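Local coordinates for protein tRNA-splicing ligase RtcB (Thermus thermophilus, PDB 2EPG) that probably joins RNA ends, ligating a 2',3'-cyclic phosphate or 3'-phosphate end to a 5'-hydroxyl end with GTP and manganese, at residues A52-L57 against P74-G79; L114-T119 against G239-L244; F314-F319 against R327-R332. One frame throughout, in Å; residues are numbered along the deposited sequence.

Contact 1 stands apart: its centre lies about 35 Å from that of contact 2 and about 40 Å from that of contact 3, on the opposite side of the chain's centre. Contacts 2 and 3 are neighbours, about 10 Å between centres, and they touch where strand 110-119 pairs with the chain at 327-332, Ala115 N lying 2.8 Å from Arg332 O. All three are largely buried, though His77 and Trp78 of contact 1 are exposed. Their chemistry follows their place. A side-chain amide clasps a loop backbone in contact 1, strand pairing with a bulge makes contact 2, and contact 3 combines an apolar cluster with an arginine gripping a carbonyl.

Contact 1. Residues A52-L57 against P74-G79; sequences ASLQQL and PDIHWG
Gln56 lays its carboxamide alongside the backbone of Gly79, a pair of hydrogen bonds from a side-chain amide to the backbone N-H and C=O of one residue, joining helix 52-60 to the loop after the short strand 76-77. Gly79 N donates a hydrogen bond to Gln56 OE1 at 2.9 Å, in the carbonyl plane and on a lone pair. In return Gln56 NE2 donates to Gly79 O at 2.7 Å; this bond is nearly straight at 167° and stays in the amide plane, although the nitrogen stands above the plane of the glycine carbonyl. Two bonds of opposite sense fix the rotation of the amide. With CG beside the backbone N and the chain extended beyond it, the amide is carried off the helix onto the loop, where Trp78 meets it: Gln56 NE2 sits over one face of the indole, near its rim, 3.5 Å from Trp78 NE1, the two planes only 21° apart. An alanine in place of Gln56 would probably leave Gly79 N and O without these mates and set the Trp78 loop freer to move.

One turn earlier, Ser53 and Ile76 pack closely. Ser53 CB lies 3.7 Å from His77 C, and Leu54 CD2 also reaches the tip of Ile76, CD1, the two side chains crossing at about a right angle. Nearby, Asp75 makes a weak hydrogen bond to Gly411 N, and the His77 side chain comes about 5 Å from that of His410, the predicted guanylylated histidine, which places this helix-to-loop joint beside the presumed active site. Ile76 CG1 runs anti to the backbone N (chi1 175°), and this brings Ile76 CD1 to 3.5 Å from Ser53 OG.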
# COMPACT_ATOMS: atom_id res chain seq x y z
N ALA A 52 2.67 -13.34 -19.49
CA ALA A 52 1.40 -12.64 -19.54
C ALA A 52 1.42 -11.27 -18.84
O ALA A 52 1.00 -10.26 -19.41
CB ALA A 52 0.31 -13.51 -18.93
N SER A 53 1.91 -11.24 -17.61
CA SER A 53 1.95 -9.98 -16.88
C SER A 53 2.83 -8.95 -17.59
O SER A 53 2.57 -7.75 -17.52
CB SER A 53 2.45 -10.22 -15.44
OG SER A 53 3.75 -10.77 -15.43
N LEU A 54 3.86 -9.42 -18.29
CA LEU A 54 4.73 -8.50 -19.01
C LEU A 54 4.00 -7.89 -20.21
O LEU A 54 4.20 -6.72 -20.54
CB LEU A 54 6.00 -9.20 -19.48
CG LEU A 54 6.95 -9.73 -18.39
CD1 LEU A 54 8.23 -10.22 -19.06
CD2 LEU A 54 7.27 -8.64 -17.39
N GLN A 55 3.16 -8.70 -20.86
CA GLN A 55 2.39 -8.20 -22.00
C GLN A 55 1.50 -7.08 -21.48
O GLN A 55 1.29 -6.08 -22.16
CB GLN A 55 1.52 -9.32 -22.60
CG GLN A 55 0.45 -8.83 -23.60
CD GLN A 55 1.02 -8.32 -24.92
OE1 GLN A 55 1.51 -9.10 -25.75
NE2 GLN A 55 0.96 -7.01 -25.13
N GLN A 56 0.97 -7.25 -20.26
CA GLN A 56 0.14 -6.21 -19.65
C GLN A 56 0.99 -4.98 -19.41
O GLN A 56 0.53 -3.85 -19.63
CB GLN A 56 -0.44 -6.67 -18.31
CG GLN A 56 -1.51 -7.71 -18.40
CD GLN A 56 -2.28 -7.83 -17.11
OE1 GLN A 56 -1.69 -7.92 -16.03
NE2 GLN A 56 -3.61 -7.85 -17.21
N LEU A 57 2.23 -5.18 -18.95
CA LEU A 57 3.14 -4.05 -18.71
C LEU A 57 3.38 -3.34 -20.04
O LEU A 57 3.44 -2.10 -20.11
CB LEU A 57 4.48 -4.53 -18.12
CG LEU A 57 5.50 -3.41 -17.86
CD1 LEU A 57 4.94 -2.47 -16.82
CD2 LEU A 57 6.85 -3.98 -17.41
N PRO A 74 9.29 -7.00 -8.66
CA PRO A 74 9.58 -8.43 -8.69
C PRO A 74 8.39 -9.36 -8.46
O PRO A 74 8.43 -10.51 -8.88
CB PRO A 74 10.66 -8.60 -7.63
CG PRO A 74 11.37 -7.32 -7.66
CD PRO A 74 10.20 -6.33 -7.72
N ASP A 75 7.34 -8.88 -7.80
CA ASP A 75 6.18 -9.74 -7.56
C ASP A 75 5.05 -9.49 -8.54
O ASP A 75 3.90 -9.73 -8.22
CB ASP A 75 5.62 -9.54 -6.15
CG ASP A 75 5.28 -8.09 -5.86
OD1 ASP A 75 4.66 -7.83 -4.81
OD2 ASP A 75 5.64 -7.20 -6.67
N ILE A 76 5.40 -9.02 -9.74
CA ILE A 76 4.41 -8.74 -10.77
C ILE A 76 3.61 -9.96 -11.19
O ILE A 76 4.14 -11.08 -11.25
CB ILE A 76 5.10 -8.18 -12.02
CG1 ILE A 76 4.08 -7.99 -13.15
CG2 ILE A 76 6.19 -9.11 -12.47
CD1 ILE A 76 4.70 -7.50 -14.44
N HIS A 77 2.33 -9.72 -11.48
CA HIS A 77 1.42 -10.77 -11.95
C HIS A 77 0.15 -10.21 -12.59
O HIS A 77 -0.13 -9.01 -12.49
CB HIS A 77 1.05 -11.75 -10.83
CG HIS A 77 0.54 -11.10 -9.58
ND1 HIS A 77 -0.67 -11.42 -9.02
CD2 HIS A 77 1.11 -10.19 -8.75
CE1 HIS A 77 -0.83 -10.74 -7.90
NE2 HIS A 77 0.24 -9.99 -7.71
N TRP A 78 -0.60 -11.10 -13.24
CA TRP A 78 -1.83 -10.74 -13.94
C TRP A 78 -2.76 -9.86 -13.11
O TRP A 78 -3.02 -10.13 -11.94
CB TRP A 78 -2.59 -12.00 -14.38
CG TRP A 78 -3.67 -11.70 -15.37
CD1 TRP A 78 -3.54 -11.68 -16.74
CD2 TRP A 78 -4.99 -11.23 -15.09
NE1 TRP A 78 -4.71 -11.22 -17.32
CE2 TRP A 78 -5.61 -10.94 -16.33
CE3 TRP A 78 -5.72 -11.02 -13.90
CZ2 TRP A 78 -6.93 -10.44 -16.42
CZ3 TRP A 78 -7.02 -10.52 -13.99
CH2 TRP A 78 -7.61 -10.24 -15.24
N GLY A 79 -3.26 -8.79 -13.73
CA GLY A 79 -4.17 -7.89 -13.05
C GLY A 79 -5.22 -7.33 -13.99
O GLY A 79 -5.34 -7.77 -15.13

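Contact 2. Residues L114-T119 against G239-L244; sequences LASHLT and GQVTVL
Ser116 and Val241 meet where this antiparallel pair is broken by a bulge: Val241 O accepts both from Ser116 N at 3.1 Å and from Ser116 OG at 2.9 Å, the hydroxyl standing above the carbonyl plane. That hydroxyl also accepts from Leu118 N, closing an ST turn as the chain rounds the corner at His117. Across this beta bulge the register slips by two between the pairs Ala115-Thr242 and Thr119-Gln240. Val241 N then bonds to Leu118 O at 2.8 Å, while on the other side of the bulge Leu114 and Val243 make a regular hydrogen-bonded pair.

Gln240 spans the corner. Its CG, anti to the backbone N (chi1 175°), starts an extended chain that brings Gln240 NE2 to Ser116 O at 3.0 Å, in both the amide and the carbonyl planes. The same Gln240 NE2 passes 3.6 Å from Ala115 CB.

A second shell holds these groups. Gly235 O takes another bond from Gln240 NE2, Phe237 N donates to Gln240 OE1, and Thr242 OG1 pairs with Gln220. Thr119, the N-cap of helix 120-123, turns its hydroxyl to Glu121. Beyond them, strand 216-225 flanks strand 240-247, the chain at 329-332 borders strand 110-119, and helix 288-321 packs Val315 against Leu114 and Val243.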
# COMPACT_ATOMS: atom_id res chain seq x y z
N LEU A 114 2.62 -0.64 13.81
CA LEU A 114 2.79 -0.02 15.11
C LEU A 114 4.01 -0.71 15.75
O LEU A 114 4.19 -1.92 15.57
CB LEU A 114 1.54 -0.25 16.00
CG LEU A 114 0.16 0.20 15.49
CD1 LEU A 114 -0.90 -0.06 16.56
CD2 LEU A 114 0.21 1.68 15.14
N ALA A 115 4.83 0.05 16.46
CA ALA A 115 6.01 -0.47 17.13
C ALA A 115 5.85 -0.17 18.62
O ALA A 115 5.60 0.97 18.99
CB ALA A 115 7.26 0.21 16.58
N SER A 116 6.02 -1.17 19.47
CA SER A 116 5.84 -0.97 20.91
C SER A 116 7.13 -1.05 21.73
O SER A 116 8.20 -1.34 21.19
CB SER A 116 4.88 -2.01 21.46
OG SER A 116 5.55 -3.26 21.57
N HIS A 117 7.01 -0.78 23.04
CA HIS A 117 8.13 -0.87 23.97
C HIS A 117 8.25 -2.29 24.52
O HIS A 117 9.20 -2.61 25.21
CB HIS A 117 7.93 0.07 25.17
CG HIS A 117 8.14 1.51 24.85
ND1 HIS A 117 7.56 2.52 25.60
CD2 HIS A 117 8.88 2.12 23.90
CE1 HIS A 117 7.94 3.69 25.11
NE2 HIS A 117 8.74 3.48 24.08
N LEU A 118 7.27 -3.14 24.22
CA LEU A 118 7.25 -4.51 24.72
C LEU A 118 8.12 -5.50 23.96
O LEU A 118 8.35 -5.38 22.76
CB LEU A 118 5.81 -5.02 24.76
CG LEU A 118 4.88 -4.26 25.71
CD1 LEU A 118 3.42 -4.51 25.35
CD2 LEU A 118 5.18 -4.70 27.13
N THR A 119 8.60 -6.50 24.68
CA THR A 119 9.43 -7.52 24.07
C THR A 119 8.60 -8.80 24.08
O THR A 119 7.60 -8.89 24.79
CB THR A 119 10.73 -7.72 24.86
OG1 THR A 119 10.44 -8.25 26.16
CG2 THR A 119 11.44 -6.38 25.02
N GLY A 239 13.23 -8.87 19.04
CA GLY A 239 12.43 -9.25 20.19
C GLY A 239 11.31 -8.27 20.43
O GLY A 239 10.39 -8.52 21.20
N GLN A 240 11.36 -7.13 19.75
CA GLN A 240 10.33 -6.12 19.92
C GLN A 240 8.96 -6.53 19.34
O GLN A 240 8.88 -7.13 18.26
CB GLN A 240 10.80 -4.81 19.28
CG GLN A 240 9.76 -3.71 19.27
CD GLN A 240 10.19 -2.59 18.37
OE1 GLN A 240 10.93 -2.82 17.41
NE2 GLN A 240 9.72 -1.38 18.65
N VAL A 241 7.90 -6.20 20.07
CA VAL A 241 6.53 -6.52 19.66
C VAL A 241 5.98 -5.46 18.68
O VAL A 241 6.09 -4.26 18.93
CB VAL A 241 5.58 -6.61 20.89
CG1 VAL A 241 4.13 -6.73 20.44
CG2 VAL A 241 5.93 -7.81 21.75
N THR A 242 5.41 -5.90 17.56
CA THR A 242 4.83 -4.96 16.61
C THR A 242 3.43 -5.44 16.23
O THR A 242 3.06 -6.59 16.50
CB THR A 242 5.68 -4.81 15.30
OG1 THR A 242 5.71 -6.06 14.60
CG2 THR A 242 7.12 -4.39 15.63
N VAL A 243 2.66 -4.56 15.62
CA VAL A 243 1.33 -4.88 15.16
C VAL A 243 1.19 -4.34 13.73
O VAL A 243 1.36 -3.15 13.49
CB VAL A 243 0.26 -4.24 16.08
CG1 VAL A 243 -1.14 -4.63 15.61
CG2 VAL A 243 0.50 -4.68 17.54
N LEU A 244 0.89 -5.23 12.79
CA LEU A 244 0.74 -4.85 11.40
C LEU A 244 -0.73 -4.91 11.00
O LEU A 244 -1.37 -5.95 11.14
CB LEU A 244 1.60 -5.75 10.50
CG LEU A 244 1.72 -5.37 9.02
CD1 LEU A 244 3.07 -5.86 8.44
CD2 LEU A 244 0.56 -5.97 8.25

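Contact 3. Residues F314-F319 against R327-R332; sequences FVREAF and RDHGLR
Arg316 and Leu331 face each other with CA atoms 6.8 Å apart, Phe319 and His329 with theirs 7.2 Å apart, where the last turns of helix 288-321 run beside the end of the short helix 326-329 and Gly330, at positive phi, turns the chain out of it. Leu331 CD1 sits in the angle between two rings. It stands over the face of Phe319, 3.6 Å from the ring centroid and 15° off the normal, a CH-pi contact; the same methyl lies over a face of the His329 imidazole, near its rim. Val315 CG1 adds a looser contact to that methyl. Leu331 and Phe319 cross at about a right angle, while Phe319 CB comes 3.8 Å from His329 CD2.

The polar grip comes from Arg316. Extended from CG to NE, its side chain slides past Leu331 in the opposite direction and holds Leu331 O side-on with two nitrogens, Arg316 NE at 3.0 Å and Arg316 NH1 at 2.8 Å, the oxygen near the guanidinium plane. Both bonds are bent, at 140° and 143°, as sharing one acceptor requires. Asp177 forms a salt bridge with NH2 and Tyr174 a cation-pi contact, so the guanidinium is fixed on several sides.

His329 CG sits between the backbone N and the carbonyl carbon, turning the ring back along its own chain, where His329 ND1 accepts from Leu331 N at 2.9 Å, close to the ring plane. Its NE2 bonds to Glu320, tying the imidazole to the helix end as well.

Leu331 also touches Leu114 and Val243, and Val315 comes about 3 Å from the side chain of Leu217, a predicted GMP-binding residue. This is an alpha-beta connection: helix 288-321 packs against strands 110-119 and 240-247, and the chain leaves it, reverses through the short helix 326-329 and enters strand 332-347.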
# COMPACT_ATOMS: atom_id res chain seq x y z
N PHE A 314 -8.15 1.20 18.32
CA PHE A 314 -8.72 0.03 18.97
C PHE A 314 -7.63 -0.95 19.40
O PHE A 314 -7.80 -1.66 20.38
CB PHE A 314 -9.69 -0.73 18.04
CG PHE A 314 -10.88 0.09 17.58
CD1 PHE A 314 -11.37 1.14 18.35
CD2 PHE A 314 -11.52 -0.22 16.38
CE1 PHE A 314 -12.50 1.87 17.94
CE2 PHE A 314 -12.64 0.50 15.95
CZ PHE A 314 -13.13 1.55 16.74
N VAL A 315 -6.53 -1.02 18.65
CA VAL A 315 -5.47 -1.94 19.01
C VAL A 315 -4.89 -1.47 20.34
O VAL A 315 -4.67 -2.27 21.25
CB VAL A 315 -4.36 -1.98 17.93
CG1 VAL A 315 -3.10 -2.64 18.50
CG2 VAL A 315 -4.86 -2.77 16.72
N ARG A 316 -4.66 -0.17 20.47
CA ARG A 316 -4.15 0.35 21.72
C ARG A 316 -5.13 -0.01 22.84
O ARG A 316 -4.70 -0.43 23.91
CB ARG A 316 -3.95 1.86 21.62
CG ARG A 316 -2.76 2.25 20.75
CD ARG A 316 -2.73 3.71 20.37
NE ARG A 316 -1.51 4.04 19.62
CZ ARG A 316 -1.42 5.05 18.76
NH1 ARG A 316 -0.28 5.29 18.12
NH2 ARG A 316 -2.49 5.82 18.54
N GLU A 317 -6.43 0.11 22.58
CA GLU A 317 -7.44 -0.21 23.60
C GLU A 317 -7.38 -1.67 24.00
O GLU A 317 -7.62 -2.02 25.15
CB GLU A 317 -8.85 0.13 23.11
CG GLU A 317 -9.06 1.60 22.80
CD GLU A 317 -10.50 1.92 22.40
OE1 GLU A 317 -11.14 1.07 21.75
OE2 GLU A 317 -10.98 3.03 22.74
N ALA A 318 -7.05 -2.54 23.05
CA ALA A 318 -6.96 -3.95 23.37
C ALA A 318 -5.75 -4.24 24.26
O ALA A 318 -5.85 -5.04 25.19
CB ALA A 318 -6.89 -4.77 22.09
N PHE A 319 -4.61 -3.61 24.00
CA PHE A 319 -3.44 -3.87 24.83
C PHE A 319 -3.71 -3.42 26.25
O PHE A 319 -3.43 -4.14 27.21
CB PHE A 319 -2.20 -3.14 24.29
CG PHE A 319 -1.46 -3.90 23.21
CD1 PHE A 319 -0.18 -4.40 23.44
CD2 PHE A 319 -2.03 -4.10 21.95
CE1 PHE A 319 0.52 -5.10 22.44
CE2 PHE A 319 -1.34 -4.79 20.95
CZ PHE A 319 -0.06 -5.29 21.20
N ARG A 327 2.07 3.58 28.92
CA ARG A 327 3.51 3.69 29.04
C ARG A 327 4.18 2.33 28.94
O ARG A 327 5.35 2.24 28.63
CB ARG A 327 3.91 4.45 30.33
CG ARG A 327 3.70 3.74 31.65
CD ARG A 327 3.64 4.77 32.79
NE ARG A 327 4.62 5.85 32.63
CZ ARG A 327 4.64 6.98 33.35
NH1 ARG A 327 5.58 7.89 33.12
NH2 ARG A 327 3.73 7.20 34.30
N ASP A 328 3.42 1.26 29.18
CA ASP A 328 3.97 -0.09 29.06
C ASP A 328 4.10 -0.44 27.57
O ASP A 328 5.17 -0.81 27.09
CB ASP A 328 3.06 -1.16 29.68
CG ASP A 328 3.13 -1.21 31.19
OD1 ASP A 328 4.24 -1.08 31.76
OD2 ASP A 328 2.06 -1.42 31.82
N HIS A 329 2.99 -0.32 26.85
CA HIS A 329 3.02 -0.70 25.45
C HIS A 329 3.63 0.31 24.50
O HIS A 329 4.24 -0.07 23.52
CB HIS A 329 1.62 -1.14 24.98
CG HIS A 329 0.61 -0.04 24.89
ND1 HIS A 329 0.74 1.04 24.05
CD2 HIS A 329 -0.61 0.10 25.48
CE1 HIS A 329 -0.34 1.79 24.11
NE2 HIS A 329 -1.18 1.24 24.98
N GLY A 330 3.49 1.60 24.81
CA GLY A 330 4.04 2.63 23.95
C GLY A 330 3.88 2.36 22.46
O GLY A 330 4.84 2.54 21.71
N LEU A 331 2.69 1.93 22.04
CA LEU A 331 2.42 1.63 20.63
C LEU A 331 2.40 2.87 19.73
O LEU A 331 1.42 3.60 19.65
CB LEU A 331 1.08 0.89 20.52
CG LEU A 331 1.17 -0.60 20.85
CD1 LEU A 331 -0.20 -1.14 21.27
CD2 LEU A 331 1.70 -1.35 19.62
N ARG A 332 3.51 3.11 19.03
CA ARG A 332 3.58 4.27 18.16
C ARG A 332 3.51 3.84 16.72
O ARG A 332 3.82 2.69 16.40
CB ARG A 332 4.90 5.03 18.38
CG ARG A 332 5.17 5.44 19.82
CD ARG A 332 6.47 6.21 19.89
NE ARG A 332 6.99 6.32 21.24
CZ ARG A 332 8.19 6.84 21.53
NH1 ARG A 332 8.60 6.90 22.80
NH2 ARG A 332 8.96 7.30 20.55